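Local atomic coordinates of putative alcohol dehydrogenase (Sinorhizobium meliloti, PDB entry 4J6F), a protein that probably acts as an NAD(P)-dependent oxidoreductase of the medium-chain dehydrogenase/reductase superfamily, perhaps as an alcohol dehydrogenase. Residues E63-N74 with G111-G122; C189-E200 with S328-L339. All coordinates share one frame; numbering follows the deposited sequence.

Both contacts are largely buried, but they hold different elements. Contact 1 pairs two antiparallel strands of the GroES-like domain. Contact 2 packs helix 189-200 against residues 328-339, the loop and helix start that follow the last strand of the parallel, Rossmann-type sheet, which probably binds the cofactor. The chemistry differs accordingly. Contact 1 relies on backbone hydrogen bonds with mostly apolar side chains beside them, and turns polar at its Asn74 end. Contact 2 has no direct backbone hydrogen bond between its segments and combines a leucine-lined centre with a network of salt bridges. The two contacts touch where Asp113 OD1 lies 2.7 Å from Cys190 N, probably as a hydrogen bond.

Contact 1 (E63-N74 with G111-G122); sequences EVLIKVTACGMN and GTDTVGHIVAVG
Strands 63-72 and 113-121 form an antiparallel pair in the GroES-like domain of a medium-chain dehydrogenase, and two classic beta bulges interrupt their register. In one, Val119 and Ala120 both face Leu65; Val119 N gives Leu65 O the stronger bond, at 2.8 Å. In the other, Thr69 and Ala70 face Val115, and Thr69 N donates to Val115 O in a nearly straight bond (173°). On one face of the sheet, Val64 CG1 rests 3.7 Å from Ile118 CD1. Ile66 CG2 packs on CG1 of the same Ile118. Leu65 and Ala120 meet on the other face, where Leu65 CD2 also touches Val119 CG2. Val68 CG1 meets Thr114 CG2 with the two side chains at about a right angle. Thr69 CG2 reaches the edge of the His117 ring, 3.6 Å from CD2. Asp182 accepts from both of these residues, through Thr69 OG1 and His117 NE2. At the far end, a water bridges Gly72 O, Asn74 ND2 and Thr112 N. Lys376 forms a salt bridge with Asp113 OD2, and Asp113 OD1 probably bonds to Cys190 N. Asn74 CG stands anti to its carbonyl carbon (chi1 -65°), which turns the amide toward Asp113. There Asn74 ND2 donates to Asp113 OD2 at 2.9 Å, in the amide plane but from above the carboxylate, the two planes 83° apart.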
loop_
_atom_site.group_PDB
_atom_site.type_symbol
_atom_site.label_atom_id
_atom_site.label_comp_id
_atom_site.label_asym_id
_atom_site.label_seq_id
_atom_site.Cartn_x
_atom_site.Cartn_y
_atom_site.Cartn_z
ATOM N N GLU A 63 30.245 -10.748 21.634
ATOM C CA GLU A 63 30.721 -10.006 20.462
ATOM C C GLU A 63 32.039 -10.571 19.935
ATOM O O GLU A 63 32.805 -11.188 20.677
ATOM C CB GLU A 63 30.952 -8.536 20.807
ATOM C CG GLU A 63 29.707 -7.689 21.013
ATOM C CD GLU A 63 30.027 -6.275 21.507
ATOM O OE1 GLU A 63 29.092 -5.461 21.650
ATOM O OE2 GLU A 63 31.208 -5.968 21.769
ATOM N N VAL A 64 32.291 -10.361 18.645
ATOM C CA VAL A 64 33.629 -10.497 18.073
ATOM C C VAL A 64 34.200 -9.118 17.740
ATOM O O VAL A 64 33.464 -8.112 17.713
ATOM C CB VAL A 64 33.639 -11.344 16.779
ATOM C CG1 VAL A 64 33.453 -12.814 17.094
ATOM C CG2 VAL A 64 32.588 -10.861 15.799
ATOM N N LEU A 65 35.509 -9.083 17.486
ATOM C CA LEU A 65 36.164 -7.897 16.931
ATOM C C LEU A 65 36.797 -8.234 15.599
ATOM O O LEU A 65 37.621 -9.140 15.527
ATOM C CB LEU A 65 37.235 -7.387 17.880
ATOM C CG LEU A 65 38.044 -6.187 17.405
ATOM C CD1 LEU A 65 37.265 -4.913 17.671
ATOM C CD2 LEU A 65 39.393 -6.159 18.116
ATOM N N ILE A 66 36.417 -7.524 14.538
ATOM C CA ILE A 66 36.994 -7.820 13.215
ATOM C C ILE A 66 37.950 -6.743 12.740
ATOM O O ILE A 66 37.811 -5.576 13.096
ATOM C CB ILE A 66 35.931 -8.056 12.120
ATOM C CG1 ILE A 66 35.060 -6.814 11.920
ATOM C CG2 ILE A 66 35.084 -9.277 12.439
ATOM C CD1 ILE A 66 34.078 -6.962 10.775
ATOM N N LYS A 67 38.923 -7.150 11.940
ATOM C CA LYS A 67 39.767 -6.207 11.241
ATOM C C LYS A 67 39.132 -5.949 9.870
ATOM O O LYS A 67 39.107 -6.843 9.005
ATOM C CB LYS A 67 41.191 -6.746 11.115
ATOM C CG LYS A 67 42.027 -5.951 10.139
ATOM C CD LYS A 67 43.479 -5.805 10.551
ATOM C CE LYS A 67 44.113 -4.681 9.749
ATOM N NZ LYS A 67 45.531 -5.014 9.485
ATOM N N VAL A 68 38.602 -4.738 9.681
ATOM C CA VAL A 68 37.844 -4.416 8.470
ATOM C C VAL A 68 38.729 -4.433 7.244
ATOM O O VAL A 68 39.788 -3.830 7.231
ATOM C CB VAL A 68 37.170 -3.036 8.535
ATOM C CG1 VAL A 68 36.117 -2.920 7.442
ATOM C CG2 VAL A 68 36.550 -2.794 9.902
ATOM N N THR A 69 38.288 -5.124 6.207
ATOM C CA THR A 69 39.084 -5.192 4.995
ATOM C C THR A 69 38.413 -4.446 3.863
ATOM O O THR A 69 39.102 -3.964 2.955
ATOM C CB THR A 69 39.387 -6.634 4.606
ATOM O OG1 THR A 69 38.167 -7.385 4.631
ATOM C CG2 THR A 69 40.399 -7.244 5.603
ATOM N N ALA A 70 37.080 -4.329 3.954
ATOM C CA ALA A 70 36.239 -3.620 2.972
ATOM C C ALA A 70 34.919 -3.175 3.599
ATOM O O ALA A 70 34.415 -3.836 4.502
ATOM C CB ALA A 70 35.963 -4.505 1.761
ATOM N N CYS A 71 34.366 -2.059 3.120
ATOM C CA CYS A 71 33.040 -1.591 3.539
ATOM C C CYS A 71 32.315 -0.836 2.419
ATOM O O CYS A 71 32.828 0.159 1.901
ATOM C CB CYS A 71 33.126 -0.700 4.782
ATOM S SG CYS A 71 31.491 -0.363 5.491
ATOM N N GLY A 72 31.119 -1.293 2.065
ATOM C CA GLY A 72 30.411 -0.743 0.917
ATOM C C GLY A 72 29.572 0.457 1.279
ATOM O O GLY A 72 29.001 0.498 2.357
HETATM N N MSE A 73 29.486 1.425 0.365
HETATM C CA MSE A 73 28.731 2.670 0.593
HETATM C C MSE A 73 27.272 2.558 0.196
HETATM O O MSE A 73 26.930 1.895 -0.785
HETATM C CB MSE A 73 29.360 3.817 -0.181
HETATM C CG MSE A 73 30.881 3.783 -0.136
HETATM SE SE MSE A 73 31.568 5.453 -0.937
HETATM C CE MSE A 73 31.171 6.722 0.525
ATOM N N ASN A 74 26.405 3.218 0.964
ATOM C CA ASN A 74 24.960 3.229 0.727
ATOM C C ASN A 74 24.336 4.613 0.896
ATOM O O ASN A 74 24.886 5.478 1.581
ATOM C CB ASN A 74 24.275 2.254 1.680
ATOM C CG ASN A 74 24.667 0.831 1.411
ATOM O OD1 ASN A 74 24.261 0.229 0.411
ATOM N ND2 ASN A 74 25.487 0.288 2.286
ATOM N N GLY A 111 28.973 3.133 7.928
ATOM C CA GLY A 111 29.407 2.006 7.113
ATOM C C GLY A 111 28.622 0.776 7.488
ATOM O O GLY A 111 28.690 0.318 8.629
ATOM N N THR A 112 27.826 0.291 6.545
ATOM C CA THR A 112 26.940 -0.838 6.763
ATOM C C THR A 112 27.432 -2.161 6.208
ATOM O O THR A 112 27.285 -3.192 6.840
ATOM C CB THR A 112 25.555 -0.559 6.161
ATOM O OG1 THR A 112 25.709 -0.011 4.856
ATOM C CG2 THR A 112 24.815 0.431 6.991
ATOM N N ASP A 113 28.009 -2.126 5.019
ATOM C CA ASP A 113 28.407 -3.343 4.300
ATOM C C ASP A 113 29.829 -3.784 4.591
ATOM O O ASP A 113 30.691 -3.752 3.718
ATOM C CB ASP A 113 28.219 -3.146 2.804
ATOM C CG ASP A 113 26.792 -2.820 2.445
ATOM O OD1 ASP A 113 25.903 -3.135 3.264
ATOM O OD2 ASP A 113 26.561 -2.242 1.359
ATOM N N THR A 114 30.057 -4.220 5.822
ATOM C CA THR A 114 31.402 -4.496 6.311
ATOM C C THR A 114 31.818 -5.952 6.097
ATOM O O THR A 114 31.065 -6.890 6.400
ATOM C CB THR A 114 31.508 -4.134 7.801
ATOM O OG1 THR A 114 31.030 -2.799 7.989
ATOM C CG2 THR A 114 32.930 -4.208 8.281
ATOM N N VAL A 115 33.020 -6.131 5.562
ATOM C CA VAL A 115 33.654 -7.440 5.534
ATOM C C VAL A 115 34.971 -7.334 6.315
ATOM O O VAL A 115 35.655 -6.308 6.239
ATOM C CB VAL A 115 33.910 -7.925 4.082
ATOM C CG1 VAL A 115 34.711 -9.223 4.075
ATOM C CG2 VAL A 115 32.602 -8.124 3.336
ATOM N N GLY A 116 35.322 -8.381 7.063
ATOM C CA GLY A 116 36.612 -8.416 7.762
ATOM C C GLY A 116 37.016 -9.767 8.328
ATOM O O GLY A 116 36.390 -10.789 8.049
ATOM N N HIS A 117 38.069 -9.754 9.146
ATOM C CA HIS A 117 38.630 -10.958 9.775
ATOM C C HIS A 117 38.539 -10.853 11.300
ATOM O O HIS A 117 38.972 -9.862 11.890
ATOM C CB HIS A 117 40.071 -11.166 9.300
ATOM C CG HIS A 117 40.168 -11.419 7.828
ATOM N ND1 HIS A 117 40.424 -12.668 7.299
ATOM C CD2 HIS A 117 39.980 -10.593 6.767
ATOM C CE1 HIS A 117 40.418 -12.594 5.977
ATOM N NE2 HIS A 117 40.145 -11.348 5.629
ATOM N N ILE A 118 37.937 -11.855 11.934
ATOM C CA ILE A 118 37.796 -11.846 13.380
ATOM C C ILE A 118 39.179 -11.960 13.993
ATOM O O ILE A 118 39.900 -12.910 13.710
ATOM C CB ILE A 118 36.935 -13.019 13.873
ATOM C CG1 ILE A 118 35.545 -12.973 13.217
ATOM C CG2 ILE A 118 36.854 -13.011 15.397
ATOM C CD1 ILE A 118 34.562 -13.960 13.791
ATOM N N VAL A 119 39.554 -10.994 14.822
ATOM C CA VAL A 119 40.878 -10.995 15.437
ATOM C C VAL A 119 40.838 -11.159 16.955
ATOM O O VAL A 119 41.835 -11.514 17.562
ATOM C CB VAL A 119 41.685 -9.726 15.076
ATOM C CG1 VAL A 119 42.035 -9.713 13.601
ATOM C CG2 VAL A 119 40.922 -8.463 15.443
ATOM N N ALA A 120 39.694 -10.871 17.564
ATOM C CA ALA A 120 39.527 -10.963 19.007
ATOM C C ALA A 120 38.104 -11.410 19.277
ATOM O O ALA A 120 37.204 -11.147 18.463
ATOM C CB ALA A 120 39.777 -9.616 19.659
ATOM N N VAL A 121 37.891 -12.074 20.410
ATOM C CA VAL A 121 36.537 -12.444 20.798
ATOM C C VAL A 121 36.215 -12.111 22.252
ATOM O O VAL A 121 37.091 -12.122 23.096
ATOM C CB VAL A 121 36.228 -13.930 20.499
ATOM C CG1 VAL A 121 36.623 -14.282 19.075
ATOM C CG2 VAL A 121 36.923 -14.851 21.488
ATOM N N GLY A 122 34.950 -11.818 22.531
ATOM C CA GLY A 122 34.498 -11.515 23.882
ATOM C C GLY A 122 33.977 -12.726 24.636
ATOM O O GLY A 122 34.032 -13.855 24.137
HETATM O O HOH W 1 27.333 1.849 4.066
#

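Contact 2 (C189-E200 with S328-L339)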
loop_
_atom_site.group_PDB
_atom_site.type_symbol
_atom_site.label_atom_id
_atom_site.label_comp_id
_atom_site.label_asym_id
_atom_site.label_seq_id
_atom_site.Cartn_x
_atom_site.Cartn_y
_atom_site.Cartn_z
ATOM N N CYS A 189 25.289 -6.432 1.576
ATOM C CA CYS A 189 24.336 -6.494 2.688
ATOM C C CYS A 189 23.192 -5.472 2.889
ATOM O O CYS A 189 22.058 -5.882 3.035
ATOM C CB CYS A 189 25.127 -6.559 3.989
ATOM S SG CYS A 189 24.111 -6.544 5.466
ATOM N N CYS A 190 23.441 -4.171 2.838
ATOM C CA CYS A 190 22.361 -3.198 2.932
ATOM C C CYS A 190 21.432 -3.209 1.727
ATOM O O CYS A 190 20.231 -3.415 1.890
ATOM C CB CYS A 190 22.903 -1.786 3.177
ATOM S SG CYS A 190 21.625 -0.510 3.345
ATOM N N ALA A 191 21.952 -2.994 0.523
ATOM C CA ALA A 191 21.058 -2.895 -0.635
ATOM C C ALA A 191 20.335 -4.203 -0.994
ATOM O O ALA A 191 19.164 -4.157 -1.387
ATOM C CB ALA A 191 21.765 -2.315 -1.843
ATOM N N TYR A 192 21.011 -5.349 -0.847
ATOM C CA TYR A 192 20.413 -6.632 -1.248
ATOM C C TYR A 192 19.431 -7.166 -0.204
ATOM O O TYR A 192 18.431 -7.803 -0.554
ATOM C CB TYR A 192 21.472 -7.675 -1.656
ATOM C CG TYR A 192 22.158 -7.341 -2.982
ATOM C CD1 TYR A 192 22.992 -6.224 -3.096
ATOM C CD2 TYR A 192 21.964 -8.126 -4.122
ATOM C CE1 TYR A 192 23.606 -5.902 -4.292
ATOM C CE2 TYR A 192 22.584 -7.811 -5.326
ATOM C CZ TYR A 192 23.402 -6.695 -5.403
ATOM O OH TYR A 192 24.030 -6.337 -6.584
ATOM N N LEU A 193 19.684 -6.884 1.067
ATOM C CA LEU A 193 18.699 -7.199 2.079
ATOM C C LEU A 193 17.455 -6.361 1.815
ATOM O O LEU A 193 16.337 -6.903 1.776
ATOM C CB LEU A 193 19.236 -6.924 3.482
ATOM C CG LEU A 193 18.318 -7.331 4.636
ATOM C CD1 LEU A 193 17.946 -8.804 4.567
ATOM C CD2 LEU A 193 18.992 -7.026 5.964
ATOM N N THR A 194 17.662 -5.050 1.622
ATOM C CA THR A 194 16.583 -4.106 1.315
ATOM C C THR A 194 15.824 -4.509 0.046
ATOM O O THR A 194 14.596 -4.613 0.056
ATOM C CB THR A 194 17.112 -2.658 1.247
ATOM O OG1 THR A 194 17.581 -2.289 2.540
ATOM C CG2 THR A 194 16.031 -1.672 0.877
ATOM N N GLY A 195 16.557 -4.751 -1.034
ATOM C CA GLY A 195 15.991 -5.368 -2.234
ATOM C C GLY A 195 15.122 -6.589 -1.969
ATOM O O GLY A 195 13.959 -6.607 -2.367
ATOM N N GLU A 196 15.663 -7.604 -1.295
ATOM C CA GLU A 196 14.889 -8.822 -0.992
ATOM C C GLU A 196 13.561 -8.547 -0.302
ATOM O O GLU A 196 12.539 -9.096 -0.726
ATOM C CB GLU A 196 15.673 -9.815 -0.135
ATOM C CG GLU A 196 16.142 -11.052 -0.870
ATOM C CD GLU A 196 15.023 -11.803 -1.575
ATOM O OE1 GLU A 196 14.149 -12.384 -0.898
ATOM O OE2 GLU A 196 15.039 -11.830 -2.819
ATOM N N ARG A 197 13.583 -7.713 0.752
ATOM C CA ARG A 197 12.395 -7.432 1.566
ATOM C C ARG A 197 11.331 -6.847 0.668
ATOM O O ARG A 197 10.176 -7.260 0.708
ATOM C CB ARG A 197 12.703 -6.435 2.675
ATOM C CG ARG A 197 12.081 -6.724 4.044
ATOM C CD ARG A 197 10.695 -7.351 4.009
ATOM N NE ARG A 197 10.528 -8.378 5.039
ATOM C CZ ARG A 197 9.732 -8.276 6.101
ATOM N NH1 ARG A 197 8.998 -7.192 6.293
ATOM N NH2 ARG A 197 9.666 -9.266 6.975
HETATM N N MSE A 198 11.747 -5.900 -0.168
HETATM C CA MSE A 198 10.847 -5.218 -1.100
HETATM C C MSE A 198 10.166 -6.251 -1.945
HETATM O O MSE A 198 8.945 -6.232 -2.070
HETATM C CB MSE A 198 11.614 -4.229 -1.970
HETATM C CG MSE A 198 11.901 -2.915 -1.248
HETATM SE SE MSE A 198 12.981 -1.743 -2.423
HETATM C CE MSE A 198 11.657 -1.304 -3.810
ATOM N N LEU A 199 10.943 -7.182 -2.499
ATOM C CA LEU A 199 10.396 -8.218 -3.374
ATOM C C LEU A 199 9.502 -9.203 -2.627
ATOM O O LEU A 199 8.593 -9.793 -3.212
ATOM C CB LEU A 199 11.508 -8.958 -4.125
ATOM C CG LEU A 199 12.272 -8.088 -5.132
ATOM C CD1 LEU A 199 13.307 -8.897 -5.889
ATOM C CD2 LEU A 199 11.336 -7.375 -6.101
ATOM N N GLU A 200 9.761 -9.358 -1.331
ATOM C CA GLU A 200 8.977 -10.232 -0.476
ATOM C C GLU A 200 7.645 -9.559 -0.076
ATOM O O GLU A 200 6.585 -10.207 -0.018
ATOM C CB GLU A 200 9.819 -10.622 0.747
ATOM C CG GLU A 200 9.314 -11.828 1.532
ATOM C CD GLU A 200 9.685 -13.168 0.914
ATOM O OE1 GLU A 200 9.648 -14.165 1.665
ATOM O OE2 GLU A 200 10.006 -13.239 -0.300
ATOM N N SER A 328 9.058 -0.199 2.831
ATOM C CA SER A 328 9.876 -1.239 3.447
ATOM C C SER A 328 11.311 -0.749 3.736
ATOM O O SER A 328 11.866 0.008 2.944
ATOM C CB SER A 328 9.859 -2.446 2.506
ATOM O OG SER A 328 11.037 -3.217 2.566
ATOM N N SER A 329 11.891 -1.143 4.880
ATOM C CA SER A 329 13.327 -0.892 5.185
ATOM C C SER A 329 14.002 -2.155 5.654
ATOM O O SER A 329 13.429 -2.909 6.449
ATOM C CB SER A 329 13.541 0.128 6.299
ATOM O OG SER A 329 12.577 1.141 6.255
ATOM N N GLN A 330 15.215 -2.378 5.170
ATOM C CA GLN A 330 16.061 -3.485 5.581
ATOM C C GLN A 330 15.379 -4.814 5.357
ATOM O O GLN A 330 14.747 -5.000 4.340
ATOM C CB GLN A 330 16.495 -3.307 7.027
ATOM C CG GLN A 330 17.198 -1.986 7.266
ATOM C CD GLN A 330 17.717 -1.829 8.673
ATOM O OE1 GLN A 330 18.044 -0.738 9.101
ATOM N NE2 GLN A 330 17.800 -2.920 9.393
ATOM N N GLY A 331 15.463 -5.730 6.308
ATOM C CA GLY A 331 14.827 -7.020 6.078
ATOM C C GLY A 331 14.887 -7.926 7.281
ATOM O O GLY A 331 15.444 -7.568 8.307
ATOM N N SER A 332 14.305 -9.106 7.160
ATOM C CA SER A 332 14.241 -10.025 8.283
ATOM C C SER A 332 15.426 -10.988 8.259
ATOM O O SER A 332 16.115 -11.114 7.249
ATOM C CB SER A 332 12.947 -10.811 8.208
ATOM O OG SER A 332 13.065 -11.798 7.203
ATOM N N ARG A 333 15.645 -11.681 9.372
ATOM C CA ARG A 333 16.661 -12.734 9.436
ATOM C C ARG A 333 16.544 -13.756 8.310
ATOM O O ARG A 333 17.552 -14.161 7.744
ATOM C CB ARG A 333 16.626 -13.447 10.785
ATOM C CG ARG A 333 17.013 -12.562 11.946
ATOM C CD ARG A 333 16.959 -13.346 13.240
ATOM N NE ARG A 333 16.116 -12.637 14.187
ATOM C CZ ARG A 333 16.571 -11.956 15.223
ATOM N NH1 ARG A 333 15.719 -11.329 16.016
ATOM N NH2 ARG A 333 17.870 -11.924 15.475
ATOM N N ALA A 334 15.321 -14.167 7.987
ATOM C CA ALA A 334 15.117 -15.166 6.933
ATOM C C ALA A 334 15.546 -14.582 5.610
ATOM O O ALA A 334 16.168 -15.269 4.804
ATOM C CB ALA A 334 13.667 -15.621 6.869
ATOM N N ASP A 335 15.223 -13.305 5.403
ATOM C CA ASP A 335 15.647 -12.596 4.209
ATOM C C ASP A 335 17.167 -12.624 4.110
ATOM O O ASP A 335 17.712 -12.940 3.055
ATOM C CB ASP A 335 15.097 -11.167 4.194
ATOM C CG ASP A 335 13.570 -11.129 4.164
ATOM O OD1 ASP A 335 12.969 -12.009 3.513
ATOM O OD2 ASP A 335 12.958 -10.236 4.794
ATOM N N PHE A 336 17.851 -12.350 5.218
ATOM C CA PHE A 336 19.307 -12.366 5.219
ATOM C C PHE A 336 19.880 -13.747 4.898
ATOM O O PHE A 336 20.872 -13.860 4.171
ATOM C CB PHE A 336 19.878 -11.859 6.538
ATOM C CG PHE A 336 21.373 -11.701 6.511
ATOM C CD1 PHE A 336 21.954 -10.547 5.991
ATOM C CD2 PHE A 336 22.206 -12.715 6.974
ATOM C CE1 PHE A 336 23.330 -10.399 5.951
ATOM C CE2 PHE A 336 23.584 -12.571 6.934
ATOM C CZ PHE A 336 24.147 -11.417 6.418
ATOM N N ARG A 337 19.269 -14.796 5.441
ATOM C CA ARG A 337 19.743 -16.150 5.190
ATOM C C ARG A 337 19.664 -16.459 3.700
ATOM O O ARG A 337 20.623 -16.970 3.108
ATOM C CB ARG A 337 18.968 -17.158 6.022
ATOM C CG ARG A 337 19.603 -17.447 7.373
ATOM C CD ARG A 337 18.775 -18.475 8.143
ATOM N NE ARG A 337 17.970 -17.866 9.208
ATOM C CZ ARG A 337 16.640 -17.792 9.220
ATOM N NH1 ARG A 337 15.925 -18.300 8.221
ATOM N NH2 ARG A 337 16.016 -17.220 10.242
ATOM N N ARG A 338 18.531 -16.096 3.101
ATOM C CA ARG A 338 18.292 -16.300 1.681
ATOM C C ARG A 338 19.337 -15.558 0.878
ATOM O O ARG A 338 19.814 -16.055 -0.140
ATOM C CB ARG A 338 16.898 -15.817 1.288
ATOM C CG ARG A 338 16.516 -16.134 -0.154
ATOM C CD ARG A 338 15.010 -16.302 -0.292
ATOM N NE ARG A 338 14.300 -15.071 0.061
ATOM C CZ ARG A 338 13.612 -14.864 1.188
ATOM N NH1 ARG A 338 13.496 -15.806 2.115
ATOM N NH2 ARG A 338 13.037 -13.689 1.387
ATOM N N LEU A 339 19.698 -14.366 1.336
ATOM C CA LEU A 339 20.715 -13.583 0.651
ATOM C C LEU A 339 22.060 -14.306 0.702
ATOM O O LEU A 339 22.700 -14.502 -0.336
ATOM C CB LEU A 339 20.806 -12.183 1.249
ATOM C CG LEU A 339 21.954 -11.282 0.831
ATOM C CD1 LEU A 339 21.947 -11.134 -0.680
ATOM C CD2 LEU A 339 21.793 -9.939 1.517
HETATM O O HOH W 2 13.530 -3.239 2.424
#
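Leu193 and Arg197, one turn apart on helix 189-200, and Leu339 of the facing helix bury the most surface here. Leu193 puts CG over the backbone of Gly331 and inserts CD1 at the start of helix 333-339. Leu193 CD1 lies 3.6 Å from Phe336 N and also touches Asp335 CB. Leu339 CD1 packs 3.6 Å from Tyr192 CB, while Leu339 CD2 lies against Leu193 N. Cys189 SG meets the edge of the Phe336 ring, 4.0 Å from CE1.

Arg197 lays its CB and CG along the Gln330 carbonyl and Gly331 CA. Bends at chi2 and chi3 then bring Arg197 NE to Asp335 OD2 at 3.1 Å. The bond comes on the syn side of the carboxylate, while Ser332 N donates to the same oxygen on the anti side. Two N-H donors hold this buried oxygen, and Ser332 OG adds a weak bond. Ser332 OG accepts from Asp335 N in return, at 3.2 Å. A water links Thr194 O, Ser328 OG and Gln330 O.

Arg338 extends the charged network. Arg338 NE and NH2 grip Glu196 OE1 side-on, each at 2.9 Å, with the carboxylate plane turned 79° from the guanidinium. Arg338 NH2 also forms a salt bridge with Asp335 OD1 at 2.7 Å, weak as a hydrogen bond. Glu200 OE1 is near Arg338 NH2 through charge alone, and Glu200 OE2 pairs with Arg230. Arg338 probably offsets the closeness of the acids Glu196, Glu200 and Asp335. The Ser332-Asp335 pair is a capping box, here at the N terminus of the helix that follows the last strand of the Rossmann-type sheet.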